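Local coordinates for protein aeromonas extracellular serine protease (Aeromonas sobria, PDB 3HJR) that cleaves peptide bonds that follow paired basic residues, one of them lysine, as a calcium-binding, kexin-like secreted serine protease and probable virulence factor, at residues Q441-T446 / S462-A467. Sequence-based numbering, arbitrary orientation.
Sequences QKINVT and STTRIA
Gln441 NE2 is held by two acceptors of the facing strand: it donates to Thr464 OG1 at 2.8 Å and to Arg465 O at 2.9 Å. The second bond is almost straight, with an N-H...O angle of 177°, whereas the first is clearly bent. Both acceptors lie in the amide plane of Gln441, so the pair fixes the rotation of that plane. NE2 itself comes to Arg465 O from above the carbonyl plane and not along a lone pair. From CG outward the glutamine chain is extended, which carries the amide across the gap. At its other end OE1 accepts from a water at 2.7 Å, and the same water takes the backbone N-H of Ala467.

The contact belongs to the C-terminal P-domain, a beta-sandwich, and joins one edge of each of its two sheets: strand 436-444 pairs with strand 583-594, strand 460-466 with strand 545-553. The short segments run roughly antiparallel, at 151°, with axes 7.8 Å apart; no backbone-to-backbone hydrogen bond joins them, and side chains of 441-446 span the gap to side chains and backbone groups of 462-467.

Further along, Ile443 supplies the apolar part. Its CG1 lies 3.9 Å from Thr464 CB, and CD1 reaches the carbonyl of Thr463. With CG1 anti to the carbonyl carbon (chi1 -59°), CG2 is left facing Ser462 OG at 3.4 Å. That hydroxyl is also weakly hydrogen-bonded to Trp588 NE1 of strand 583-594. The CD1 methyl of Ile466 lies over one face of the Gln441 amide, 3.6 Å from Gln441 CD.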
ATOM      1  N   GLN A 441      24.628   3.087  -8.766  1.00  6.12           N
ATOM      2  CA  GLN A 441      25.846   3.819  -8.417  1.00  6.48           C
ATOM      3  C   GLN A 441      26.046   3.648  -6.927  1.00  6.31           C
ATOM      4  O   GLN A 441      25.231   4.118  -6.125  1.00  6.53           O
ATOM      5  CB  GLN A 441      25.772   5.320  -8.786  1.00  7.17           C
ATOM      6  CG  GLN A 441      25.528   5.476 -10.285  1.00  8.03           C
ATOM      7  CD  GLN A 441      25.790   6.831 -10.882  1.00  8.74           C
ATOM      8  OE1 GLN A 441      25.617   6.986 -12.083  1.00 10.75           O
ATOM      9  NE2 GLN A 441      26.179   7.817 -10.072  1.00  4.98           N
ATOM     10  N   LYS A 442      27.146   2.988  -6.567  1.00  5.35           N
ATOM     11  CA  LYS A 442      27.477   2.686  -5.186  1.00  5.06           C
ATOM     12  C   LYS A 442      28.618   3.547  -4.670  1.00  4.13           C
ATOM     13  O   LYS A 442      29.660   3.674  -5.324  1.00  2.15           O
ATOM     14  CB  LYS A 442      27.842   1.198  -5.035  1.00  6.25           C
ATOM     15  CG  LYS A 442      28.049   0.789  -3.593  1.00  9.80           C
ATOM     16  CD  LYS A 442      28.136  -0.741  -3.445  1.00 13.68           C
ATOM     17  CE  LYS A 442      29.140  -1.086  -2.390  1.00 16.98           C
ATOM     18  NZ  LYS A 442      28.563  -0.821  -1.034  1.00 21.02           N
ATOM     19  N   ILE A 443      28.392   4.152  -3.503  1.00  3.06           N
ATOM     20  CA  ILE A 443      29.390   4.917  -2.791  1.00  3.57           C
ATOM     21  C   ILE A 443      29.807   4.172  -1.524  1.00  3.83           C
ATOM     22  O   ILE A 443      28.981   3.835  -0.679  1.00  3.73           O
ATOM     23  CB  ILE A 443      28.835   6.308  -2.387  1.00  3.92           C
ATOM     24  CG1 ILE A 443      28.378   7.099  -3.628  1.00  4.36           C
ATOM     25  CG2 ILE A 443      29.836   7.021  -1.520  1.00  4.43           C
ATOM     26  CD1 ILE A 443      29.542   7.488  -4.585  1.00  5.34           C
ATOM     27  N   ASN A 444      31.098   3.930  -1.396  1.00  4.19           N
ATOM     28  CA  ASN A 444      31.684   3.279  -0.229  1.00  5.78           C
ATOM     29  C   ASN A 444      32.262   4.372   0.631  1.00  6.65           C
ATOM     30  O   ASN A 444      33.272   4.956   0.271  1.00  6.23           O
ATOM     31  CB  ASN A 444      32.773   2.321  -0.684  1.00  6.23           C
ATOM     32  CG  ASN A 444      32.251   1.268  -1.615  1.00  6.91           C
ATOM     33  OD1 ASN A 444      31.374   0.497  -1.234  1.00  9.08           O
ATOM     34  ND2 ASN A 444      32.771   1.219  -2.840  1.00  9.63           N
ATOM     35  N   VAL A 445      31.615   4.690   1.749  1.00  7.77           N
ATOM     36  CA  VAL A 445      32.016   5.874   2.503  1.00  9.29           C
ATOM     37  C   VAL A 445      33.127   5.602   3.524  1.00 10.84           C
ATOM     38  O   VAL A 445      33.150   4.567   4.198  1.00 11.66           O
ATOM     39  CB  VAL A 445      30.810   6.711   3.102  1.00  9.74           C
ATOM     40  CG1 VAL A 445      29.437   6.275   2.564  1.00  9.20           C
ATOM     41  CG2 VAL A 445      30.822   6.793   4.604  1.00 11.08           C
ATOM     42  N   THR A 446      34.063   6.549   3.594  1.00 12.34           N
ATOM     43  CA  THR A 446      35.259   6.436   4.427  1.00 13.55           C
ATOM     44  C   THR A 446      35.541   7.727   5.198  1.00 13.53           C
ATOM     45  O   THR A 446      34.901   8.750   4.982  1.00 13.49           O
ATOM     46  CB  THR A 446      36.483   6.133   3.544  1.00 14.15           C
ATOM     47  OG1 THR A 446      36.620   7.166   2.560  1.00 15.31           O
ATOM     48  CG2 THR A 446      36.285   4.870   2.713  1.00 15.35           C
ATOM     49  N   SER A 462      26.213  12.024   1.946  1.00  7.88           N
ATOM     50  CA  SER A 462      27.037  11.319   0.980  1.00  8.15           C
ATOM     51  C   SER A 462      26.361  11.527  -0.348  1.00  7.94           C
ATOM     52  O   SER A 462      25.127  11.555  -0.408  1.00  9.11           O
ATOM     53  CB  SER A 462      27.099   9.832   1.303  1.00  7.81           C
ATOM     54  OG  SER A 462      27.962   9.155   0.395  1.00  7.33           O
ATOM     55  N   THR A 463      27.169  11.660  -1.405  1.00  8.07           N
ATOM     56  CA  THR A 463      26.666  12.094  -2.690  1.00  7.81           C
ATOM     57  C   THR A 463      27.141  11.229  -3.836  1.00  6.57           C
ATOM     58  O   THR A 463      28.164  10.546  -3.761  1.00  7.51           O
ATOM     59  CB  THR A 463      27.068  13.548  -2.977  1.00  7.51           C
ATOM     60  OG1 THR A 463      28.507  13.697  -3.020  1.00  7.66           O
ATOM     61  CG2 THR A 463      26.583  14.508  -1.858  1.00  7.30           C
ATOM     62  N   THR A 464      26.381  11.285  -4.911  1.00  7.51           N
ATOM     63  CA  THR A 464      26.767  10.679  -6.181  1.00  6.49           C
ATOM     64  C   THR A 464      26.150  11.445  -7.336  1.00  6.47           C
ATOM     65  O   THR A 464      25.012  11.883  -7.242  1.00  7.15           O
ATOM     66  CB  THR A 464      26.368   9.170  -6.259  1.00  7.20           C
ATOM     67  OG1 THR A 464      26.921   8.575  -7.447  1.00  8.04           O
ATOM     68  CG2 THR A 464      24.858   8.993  -6.376  1.00  7.86           C
ATOM     69  N   ARG A 465      26.895  11.589  -8.423  1.00  5.23           N
ATOM     70  CA  ARG A 465      26.410  12.328  -9.581  1.00  6.07           C
ATOM     71  C   ARG A 465      25.908  11.395 -10.620  1.00  5.57           C
ATOM     72  O   ARG A 465      26.626  10.500 -11.055  1.00  6.09           O
ATOM     73  CB  ARG A 465      27.483  13.230 -10.198  1.00  5.62           C
ATOM     74  CG  ARG A 465      26.914  14.243 -11.197  1.00  7.18           C
ATOM     75  CD  ARG A 465      27.876  15.344 -11.610  1.00  5.15           C
ATOM     76  NE  ARG A 465      27.266  16.207 -12.623  1.00  8.55           N
ATOM     77  CZ  ARG A 465      27.280  15.974 -13.914  1.00  7.70           C
ATOM     78  NH1 ARG A 465      26.695  16.841 -14.747  1.00  9.90           N
ATOM     79  NH2 ARG A 465      27.866  14.881 -14.403  1.00 10.08           N
ATOM     80  N   ILE A 466      24.666  11.623 -11.018  1.00  6.96           N
ATOM     81  CA  ILE A 466      24.089  10.971 -12.185  1.00  7.02           C
ATOM     82  C   ILE A 466      24.424  11.835 -13.399  1.00  7.47           C
ATOM     83  O   ILE A 466      24.007  12.994 -13.486  1.00  7.52           O
ATOM     84  CB  ILE A 466      22.554  10.833 -11.999  1.00  7.91           C
ATOM     85  CG1 ILE A 466      22.217   9.808 -10.880  1.00  8.47           C
ATOM     86  CG2 ILE A 466      21.867  10.408 -13.309  1.00  8.67           C
ATOM     87  CD1 ILE A 466      22.551   8.371 -11.239  1.00 10.25           C
ATOM     88  N   ALA A 467      25.197  11.278 -14.313  1.00  8.20           N
ATOM     89  CA  ALA A 467      25.618  11.989 -15.533  1.00  8.87           C
ATOM     90  C   ALA A 467      24.576  11.980 -16.646  1.00  9.84           C
ATOM     91  O   ALA A 467      24.585  12.862 -17.516  1.00 10.51           O
ATOM     92  CB  ALA A 467      26.930  11.392 -16.059  1.00  8.98           C
TER
HETATM   93  O   HOH W   1      25.980   8.592 -14.190  1.00 27.77           O